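PDB 5VJJ: avirulence protein AvrP123 from Melampsora lini, which is a zinc-binding effector of the flax rust fungus, recognised by the flax resistance protein P and possibly acting in the plant cell nucleus. Local coordinates for residues 16-21 against 59-64; 52-57 against 64-69. All coordinates share one frame; numbering follows the deposited sequence.

Contact 1. Residues 16-21 against 59-64; sequences CLCRRI and PNCGPR. With ZN (zinc ion), chain C.
C16 and C18 face C61 and R64 across two irregular segments whose backbones stay well apart: the CA atoms of C18 and C61 are 7.9 Å from each other, too far for sheet pairing. Residues 16-19 form a type I beta turn, closed by R19 N bonding to C16 O at 2.7 Å, while 59-61 has helical backbone angles. What joins them is a zinc ion, bound by the SG atoms of C16, C18 and C61 at 2.3 to 2.4 Å, with C58 completing a four-cysteine site. Two of these thiolates also accept side-chain hydrogen bonds: NH1 of R20 reaches C18 SG within its guanidinium plane, and ND2 of N60 reaches C61 SG at 3.5 Å. The two donor groups are stacked, with no bond between them: the amide of N60 lies over one face of the R20 guanidinium, planes 13° apart and offset toward the rim, with CG 3.4 Å from NH1; CG of N60 stands anti to its own N (chi1 -179°), which carries the amide across to the arginine. Beyond the metal, R64 stretches out fully extended and passes its CD alongside C16 SG at 3.8 Å. Its guanidinium then lies beneath L17, whose CB sits 3.6 Å above the centre of the plane and whose CD1 approaches NH2, the two side chains crossing at about a right angle. Four thiolates round one zinc ion would leave net negative charge, which the backbone N-H groups of C18 and R20, bonded to C16 SG and C18 SG, and the guanidinium groups of R20 and R64 probably temper.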
ATOM      1  N   CYS A  16       6.470  -9.830   2.695  1.00 37.78           N
ATOM      2  CA  CYS A  16       7.320  -8.710   3.063  1.00 34.19           C
ATOM      3  C   CYS A  16       8.084  -8.212   1.837  1.00 39.38           C
ATOM      4  O   CYS A  16       8.164  -8.885   0.806  1.00 39.39           O
ATOM      5  CB  CYS A  16       8.295  -9.122   4.174  1.00 32.81           C
ATOM      6  SG  CYS A  16       9.553  -7.875   4.627  1.00 34.49           S
ATOM      7  N   LEU A  17       8.644  -7.005   1.954  1.00 31.34           N
ATOM      8  CA  LEU A  17       9.420  -6.457   0.847  1.00 30.77           C
ATOM      9  C   LEU A  17      10.623  -7.329   0.518  1.00 31.49           C
ATOM     10  O   LEU A  17      11.103  -7.315  -0.622  1.00 48.75           O
ATOM     11  CB  LEU A  17       9.870  -5.040   1.174  1.00 30.18           C
ATOM     12  CG  LEU A  17       8.736  -4.030   1.341  1.00 36.25           C
ATOM     13  CD1 LEU A  17       9.296  -2.711   1.847  1.00 31.03           C
ATOM     14  CD2 LEU A  17       7.985  -3.839   0.035  1.00 31.97           C
ATOM     15  N   CYS A  18      11.130  -8.085   1.491  1.00 30.25           N
ATOM     16  CA  CYS A  18      12.178  -9.062   1.219  1.00 33.44           C
ATOM     17  C   CYS A  18      11.637 -10.323   0.553  1.00 42.72           C
ATOM     18  O   CYS A  18      12.425 -11.221   0.242  1.00 36.86           O
ATOM     19  CB  CYS A  18      12.904  -9.429   2.516  1.00 29.61           C
ATOM     20  SG  CYS A  18      12.000 -10.579   3.573  1.00 46.32           S
ATOM     21  N   ARG A  19      10.322 -10.401   0.344  1.00 36.38           N
ATOM     22  CA  ARG A  19       9.577 -11.437  -0.363  1.00 36.04           C
ATOM     23  C   ARG A  19       9.217 -12.622   0.538  1.00 44.14           C
ATOM     24  O   ARG A  19       8.476 -13.501   0.098  1.00 38.29           O
ATOM     25  CB  ARG A  19      10.298 -11.957  -1.623  1.00 38.71           C
ATOM     26  CG  ARG A  19      10.402 -10.906  -2.716  1.00 54.98           C
ATOM     27  CD  ARG A  19      10.913 -11.470  -4.036  1.00 70.75           C
ATOM     28  NE  ARG A  19      12.358 -11.697  -4.034  1.00 77.01           N
ATOM     29  CZ  ARG A  19      12.949 -12.888  -3.949  1.00 75.17           C
ATOM     30  NH1 ARG A  19      12.232 -14.004  -3.857  1.00 73.33           N
ATOM     31  NH2 ARG A  19      14.273 -12.966  -3.963  1.00 60.51           N
ATOM     32  N   ARG A  20       9.691 -12.675   1.780  1.00 33.09           N
ATOM     33  CA  ARG A  20       9.249 -13.719   2.696  1.00 40.65           C
ATOM     34  C   ARG A  20       7.803 -13.474   3.120  1.00 57.59           C
ATOM     35  O   ARG A  20       7.285 -12.355   3.044  1.00 49.06           O
ATOM     36  CB  ARG A  20      10.149 -13.773   3.933  1.00 38.41           C
ATOM     37  CG  ARG A  20      11.504 -14.405   3.690  1.00 39.10           C
ATOM     38  CD  ARG A  20      12.413 -14.196   4.878  1.00 50.23           C
ATOM     39  NE  ARG A  20      13.723 -14.806   4.675  1.00 42.64           N
ATOM     40  CZ  ARG A  20      14.767 -14.189   4.129  1.00 39.13           C
ATOM     41  NH1 ARG A  20      14.670 -12.932   3.716  1.00 43.30           N
ATOM     42  NH2 ARG A  20      15.916 -14.837   3.991  1.00 48.34           N
ATOM     43  N   ILE A  21       7.151 -14.539   3.576  1.00 36.30           N
ATOM     44  CA  ILE A  21       5.783 -14.437   4.073  1.00 26.78           C
ATOM     45  C   ILE A  21       5.824 -14.021   5.538  1.00 20.46           C
ATOM     46  O   ILE A  21       6.530 -14.628   6.353  1.00 22.31           O
ATOM     47  CB  ILE A  21       5.030 -15.763   3.882  1.00 21.37           C
ATOM     48  CG1 ILE A  21       5.055 -16.192   2.408  1.00 33.49           C
ATOM     49  CG2 ILE A  21       3.597 -15.646   4.372  1.00 36.96           C
ATOM     50  CD1 ILE A  21       4.467 -15.176   1.436  1.00 52.57           C
ATOM     51  N   PRO A  59       9.820 -12.773   9.863  1.00 23.72           N
ATOM     52  CA  PRO A  59      10.797 -13.613  10.578  1.00 23.69           C
ATOM     53  C   PRO A  59      12.232 -13.218  10.302  1.00 23.84           C
ATOM     54  O   PRO A  59      13.109 -13.465  11.139  1.00 35.87           O
ATOM     55  CB  PRO A  59      10.495 -15.025  10.060  1.00 24.93           C
ATOM     56  CG  PRO A  59       9.858 -14.809   8.736  1.00 25.89           C
ATOM     57  CD  PRO A  59       9.039 -13.557   8.891  1.00 30.55           C
ATOM     58  N   ASN A  60      12.497 -12.616   9.146  1.00 24.50           N
ATOM     59  CA  ASN A  60      13.832 -12.135   8.808  1.00 30.50           C
ATOM     60  C   ASN A  60      14.030 -10.688   9.256  1.00 34.98           C
ATOM     61  O   ASN A  60      14.945 -10.390  10.029  1.00 53.22           O
ATOM     62  CB  ASN A  60      14.056 -12.265   7.299  1.00 30.59           C
ATOM     63  CG  ASN A  60      15.428 -11.801   6.872  1.00 26.73           C
ATOM     64  OD1 ASN A  60      16.426 -12.483   7.103  1.00 27.22           O
ATOM     65  ND2 ASN A  60      15.486 -10.639   6.231  1.00 29.32           N
ATOM     66  N   CYS A  61      13.168  -9.788   8.789  1.00 53.30           N
ATOM     67  CA  CYS A  61      13.342  -8.357   8.995  1.00 43.69           C
ATOM     68  C   CYS A  61      12.790  -7.853  10.320  1.00 37.78           C
ATOM     69  O   CYS A  61      13.061  -6.703  10.682  1.00 39.71           O
ATOM     70  CB  CYS A  61      12.665  -7.582   7.863  1.00 30.22           C
ATOM     71  SG  CYS A  61      12.949  -8.247   6.225  1.00 34.82           S
ATOM     72  N   GLY A  62      12.028  -8.662  11.049  1.00 33.08           N
ATOM     73  CA  GLY A  62      11.354  -8.180  12.229  1.00 21.81           C
ATOM     74  C   GLY A  62      10.273  -7.179  11.874  1.00 27.93           C
ATOM     75  O   GLY A  62       9.825  -7.103  10.725  1.00 24.29           O
ATOM     76  N   PRO A  63       9.834  -6.384  12.854  1.00 19.08           N
ATOM     77  CA  PRO A  63       8.749  -5.420  12.602  1.00 21.92           C
ATOM     78  C   PRO A  63       8.972  -4.568  11.361  1.00 19.31           C
ATOM     79  O   PRO A  63       9.999  -3.893  11.255  1.00 22.76           O
ATOM     80  CB  PRO A  63       8.744  -4.557  13.873  1.00 18.07           C
ATOM     81  CG  PRO A  63       9.336  -5.438  14.938  1.00 28.28           C
ATOM     82  CD  PRO A  63      10.330  -6.323  14.241  1.00 18.38           C
ATOM     83  N   ARG A  64       8.025  -4.583  10.423  1.00 19.73           N
ATOM     84  CA  ARG A  64       8.174  -3.824   9.187  1.00 30.87           C
ATOM     85  C   ARG A  64       6.798  -3.473   8.641  1.00 20.56           C
ATOM     86  O   ARG A  64       5.784  -4.051   9.040  1.00 54.55           O
ATOM     87  CB  ARG A  64       8.992  -4.602   8.144  1.00 21.16           C
ATOM     88  CG  ARG A  64       9.440  -3.761   6.955  1.00 37.51           C
ATOM     89  CD  ARG A  64      10.406  -4.514   6.057  1.00 33.72           C
ATOM     90  NE  ARG A  64      10.972  -3.655   5.020  1.00 45.79           N
ATOM     91  CZ  ARG A  64      11.895  -4.041   4.145  1.00 37.93           C
ATOM     92  NH1 ARG A  64      12.372  -5.279   4.175  1.00 38.56           N
ATOM     93  NH2 ARG A  64      12.345  -3.185   3.238  1.00 37.57           N
TER
HETATM   94 ZN    ZN C 201      11.176  -9.409   5.420  1.00 30.01          ZN

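Contact 2. Residues 52-57 against 64-69; sequences EQYMYR and RSHVAC. With ZN (zinc ion), chain D.
Y56 and R64 pair at one end of an antiparallel ladder and E52 and A68 at the other, the two strand axes approaching to 4.7 Å with their directions 155° apart. Both end pairs are doubly bonded: E52 N reaches A68 O at 2.7 Å, and R64 N reaches Y56 O at 3.0 Å. The middle pair is less even, since Y54 N bonds well to H66 O but the return bond from H66 N is weak.

The closely packed face carries Y54, Y56, H66 and A68. With CG between its backbone N and carbonyl carbon (chi1 47°), Y56 folds its ring back over the neighbouring strand, where R64 O lies 3.5 Å above the ring centre. Y56 OH meets the edge of the H66 imidazole in plane and hydrogen-bonds ND1 at 3.1 Å. At the other ring nitrogen, CD2 of Y54 comes obliquely within 3.6 Å of H66 NE2, the two rings inclined at 55°; the edge of the Y54 ring also receives the methyl of A68.

These strands, 51-58 and 64-69, form a beta hairpin, and 51-58 is the middle strand of a three-stranded antiparallel sheet whose other edge is 29-30. The second strand ends at C69, whose SG binds a zinc ion together with C33, C47 and H73.

Between these two strands the face bearing Q53, M55, S65 and V67 is sparser, with V67 exposed, although Q53 and M55 also pack on F29. Its polar link runs through S65 OG, which donates to Y54 O from above the carbonyl plane and accepts from Q53 NE2. Otherwise the contacts across the pair are thin: M55 SD rests 3.8 Å from S65 CB, and V67 CG2 grazes Q53 CB.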
ATOM      1  N   GLU A  52      -3.530   1.275   1.130  1.00 29.80           N
ATOM      2  CA  GLU A  52      -3.587   0.569   2.402  1.00 36.90           C
ATOM      3  C   GLU A  52      -2.180   0.371   2.938  1.00 41.90           C
ATOM      4  O   GLU A  52      -1.221   0.232   2.173  1.00 31.61           O
ATOM      5  CB  GLU A  52      -4.262  -0.807   2.282  1.00 40.88           C
ATOM      6  CG  GLU A  52      -5.752  -0.773   2.043  1.00 68.40           C
ATOM      7  CD  GLU A  52      -6.356  -2.161   2.054  1.00 57.51           C
ATOM      8  OE1 GLU A  52      -5.610  -3.132   1.790  1.00 36.15           O
ATOM      9  OE2 GLU A  52      -7.569  -2.276   2.331  1.00 56.34           O
ATOM     10  N   GLN A  53      -2.071   0.340   4.261  1.00 22.46           N
ATOM     11  CA  GLN A  53      -0.809   0.103   4.940  1.00 31.07           C
ATOM     12  C   GLN A  53      -0.845  -1.257   5.622  1.00 32.27           C
ATOM     13  O   GLN A  53      -1.874  -1.659   6.182  1.00 22.14           O
ATOM     14  CB  GLN A  53      -0.517   1.199   5.962  1.00 49.91           C
ATOM     15  CG  GLN A  53       0.837   1.062   6.631  1.00 26.01           C
ATOM     16  CD  GLN A  53       1.201   2.291   7.437  1.00 25.72           C
ATOM     17  OE1 GLN A  53       0.575   3.343   7.300  1.00 36.71           O
ATOM     18  NE2 GLN A  53       2.209   2.164   8.288  1.00 28.12           N
ATOM     19  N   TYR A  54       0.280  -1.966   5.557  1.00 23.60           N
ATOM     20  CA  TYR A  54       0.407  -3.302   6.115  1.00 29.15           C
ATOM     21  C   TYR A  54       1.415  -3.273   7.251  1.00 36.84           C
ATOM     22  O   TYR A  54       2.531  -2.774   7.082  1.00 38.16           O
ATOM     23  CB  TYR A  54       0.837  -4.306   5.044  1.00 28.28           C
ATOM     24  CG  TYR A  54      -0.082  -4.338   3.843  1.00 36.36           C
ATOM     25  CD1 TYR A  54      -1.306  -4.994   3.897  1.00 36.80           C
ATOM     26  CD2 TYR A  54       0.272  -3.708   2.656  1.00 39.58           C
ATOM     27  CE1 TYR A  54      -2.152  -5.021   2.800  1.00 32.63           C
ATOM     28  CE2 TYR A  54      -0.567  -3.730   1.556  1.00 28.85           C
ATOM     29  CZ  TYR A  54      -1.774  -4.388   1.633  1.00 28.94           C
ATOM     30  OH  TYR A  54      -2.607  -4.409   0.542  1.00 52.58           O
ATOM     31  N   MET A  55       1.004  -3.785   8.407  1.00 33.22           N
ATOM     32  CA  MET A  55       1.864  -3.938   9.572  1.00 20.70           C
ATOM     33  C   MET A  55       2.088  -5.427   9.787  1.00 21.09           C
ATOM     34  O   MET A  55       1.124  -6.188   9.918  1.00 35.97           O
ATOM     35  CB  MET A  55       1.228  -3.306  10.812  1.00 20.05           C
ATOM     36  CG  MET A  55       1.177  -1.785  10.797  1.00 39.71           C
ATOM     37  SD  MET A  55       2.794  -1.076  11.146  1.00 43.29           S
ATOM     38  CE  MET A  55       2.326   0.521  11.799  1.00 56.33           C
ATOM     39  N   TYR A  56       3.350  -5.843   9.816  1.00 20.75           N
ATOM     40  CA  TYR A  56       3.664  -7.249   9.995  1.00 23.47           C
ATOM     41  C   TYR A  56       4.994  -7.388  10.723  1.00 34.74           C
ATOM     42  O   TYR A  56       5.710  -6.412  10.957  1.00 27.60           O
ATOM     43  CB  TYR A  56       3.691  -7.975   8.650  1.00 52.96           C
ATOM     44  CG  TYR A  56       4.480  -7.246   7.596  1.00 32.57           C
ATOM     45  CD1 TYR A  56       3.860  -6.360   6.730  1.00 32.75           C
ATOM     46  CD2 TYR A  56       5.848  -7.440   7.467  1.00 26.65           C
ATOM     47  CE1 TYR A  56       4.579  -5.691   5.762  1.00 28.60           C
ATOM     48  CE2 TYR A  56       6.568  -6.781   6.503  1.00 34.51           C
ATOM     49  CZ  TYR A  56       5.934  -5.907   5.652  1.00 38.84           C
ATOM     50  OH  TYR A  56       6.664  -5.240   4.685  1.00 23.66           O
ATOM     51  N   ARG A  57       5.307  -8.627  11.091  1.00 21.38           N
ATOM     52  CA  ARG A  57       6.514  -8.978  11.834  1.00 22.79           C
ATOM     53  C   ARG A  57       7.233 -10.051  11.024  1.00 21.87           C
ATOM     54  O   ARG A  57       6.944 -11.238  11.169  1.00 22.29           O
ATOM     55  CB  ARG A  57       6.167  -9.467  13.241  1.00 22.50           C
ATOM     56  CG  ARG A  57       7.372  -9.832  14.112  1.00 34.27           C
ATOM     57  CD  ARG A  57       7.938  -8.613  14.817  1.00 43.67           C
ATOM     58  NE  ARG A  57       7.107  -8.195  15.943  1.00 49.06           N
ATOM     59  CZ  ARG A  57       7.334  -8.512  17.218  1.00 60.90           C
ATOM     60  NH1 ARG A  57       8.381  -9.253  17.563  1.00 37.23           N
ATOM     61  NH2 ARG A  57       6.508  -8.076  18.157  1.00 52.14           N
ATOM     62  N   ARG A  64       8.025  -4.583  10.423  1.00 19.73           N
ATOM     63  CA  ARG A  64       8.174  -3.824   9.187  1.00 30.87           C
ATOM     64  C   ARG A  64       6.798  -3.473   8.641  1.00 20.56           C
ATOM     65  O   ARG A  64       5.784  -4.051   9.040  1.00 54.55           O
ATOM     66  CB  ARG A  64       8.992  -4.602   8.144  1.00 21.16           C
ATOM     67  CG  ARG A  64       9.440  -3.761   6.955  1.00 37.51           C
ATOM     68  CD  ARG A  64      10.406  -4.514   6.057  1.00 33.72           C
ATOM     69  NE  ARG A  64      10.972  -3.655   5.020  1.00 45.79           N
ATOM     70  CZ  ARG A  64      11.895  -4.041   4.145  1.00 37.93           C
ATOM     71  NH1 ARG A  64      12.372  -5.279   4.175  1.00 38.56           N
ATOM     72  NH2 ARG A  64      12.345  -3.185   3.238  1.00 37.57           N
ATOM     73  N   SER A  65       6.775  -2.511   7.719  1.00 31.36           N
ATOM     74  CA  SER A  65       5.531  -1.999   7.164  1.00 30.82           C
ATOM     75  C   SER A  65       5.787  -1.447   5.767  1.00 24.28           C
ATOM     76  O   SER A  65       6.905  -1.043   5.442  1.00 24.55           O
ATOM     77  CB  SER A  65       4.939  -0.906   8.069  1.00 34.93           C
ATOM     78  OG  SER A  65       3.707  -0.413   7.561  1.00 32.33           O
ATOM     79  N   HIS A  66       4.737  -1.440   4.942  1.00 21.89           N
ATOM     80  CA  HIS A  66       4.778  -0.795   3.635  1.00 22.50           C
ATOM     81  C   HIS A  66       3.348  -0.536   3.181  1.00 22.71           C
ATOM     82  O   HIS A  66       2.398  -1.153   3.673  1.00 22.67           O
ATOM     83  CB  HIS A  66       5.539  -1.633   2.593  1.00 23.57           C
ATOM     84  CG  HIS A  66       4.756  -2.779   2.031  1.00 24.46           C
ATOM     85  ND1 HIS A  66       5.019  -4.092   2.359  1.00 26.61           N
ATOM     86  CD2 HIS A  66       3.736  -2.813   1.140  1.00 25.15           C
ATOM     87  CE1 HIS A  66       4.189  -4.883   1.706  1.00 25.76           C
ATOM     88  NE2 HIS A  66       3.397  -4.132   0.962  1.00 25.98           N
ATOM     89  N   VAL A  67       3.211   0.373   2.216  1.00 23.00           N
ATOM     90  CA  VAL A  67       1.910   0.827   1.733  1.00 23.20           C
ATOM     91  C   VAL A  67       1.725   0.365   0.294  1.00 24.37           C
ATOM     92  O   VAL A  67       2.684   0.319  -0.485  1.00 31.16           O
ATOM     93  CB  VAL A  67       1.774   2.361   1.847  1.00 25.91           C
ATOM     94  CG1 VAL A  67       0.491   2.856   1.190  1.00 25.83           C
ATOM     95  CG2 VAL A  67       1.803   2.789   3.306  1.00 21.62           C
ATOM     96  N   ALA A  68       0.489   0.014  -0.047  1.00 30.19           N
ATOM     97  CA  ALA A  68       0.117  -0.387  -1.395  1.00 26.08           C
ATOM     98  C   ALA A  68      -1.094   0.421  -1.832  1.00 29.44           C
ATOM     99  O   ALA A  68      -1.960   0.757  -1.019  1.00 25.51           O
ATOM    100  CB  ALA A  68      -0.200  -1.885  -1.473  1.00 26.96           C
ATOM    101  N   CYS A  69      -1.149   0.731  -3.128  1.00 37.49           N
ATOM    102  CA  CYS A  69      -2.175   1.611  -3.666  1.00 27.54           C
ATOM    103  C   CYS A  69      -2.647   1.092  -5.012  1.00 41.63           C
ATOM    104  O   CYS A  69      -1.838   0.666  -5.839  1.00 29.34           O
ATOM    105  CB  CYS A  69      -1.654   3.046  -3.829  1.00 26.45           C
ATOM    106  SG  CYS A  69      -2.913   4.243  -4.336  1.00 37.49           S
TER
HETATM  107 ZN    ZN D 202      -1.826   5.990  -5.114  1.00 36.32          ZN

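Overall arrangement
The two contacts lie with their centres about 11 Å apart and interleave along the chain, in the order 16-21, 52-57, 59-64, 64-69, sharing R64. Contact 2 is the hairpin of strands 51-58 and 64-69; contact 1 docks the turn joining these strands against the loop between strands 13-15 and 21-23, so the separate two-stranded sheet is tied to the end of the three-stranded one. Side chains also touch directly between the two contacts: C16 SG packs on Y56 CE2 at 3.7 Å, and L17 CD2 on H66 ND1 at 3.8 Å. The hairpin thus runs from one zinc site, at C58 and C61, to a second at C69, linking successive metal centres in a chain with little regular structure.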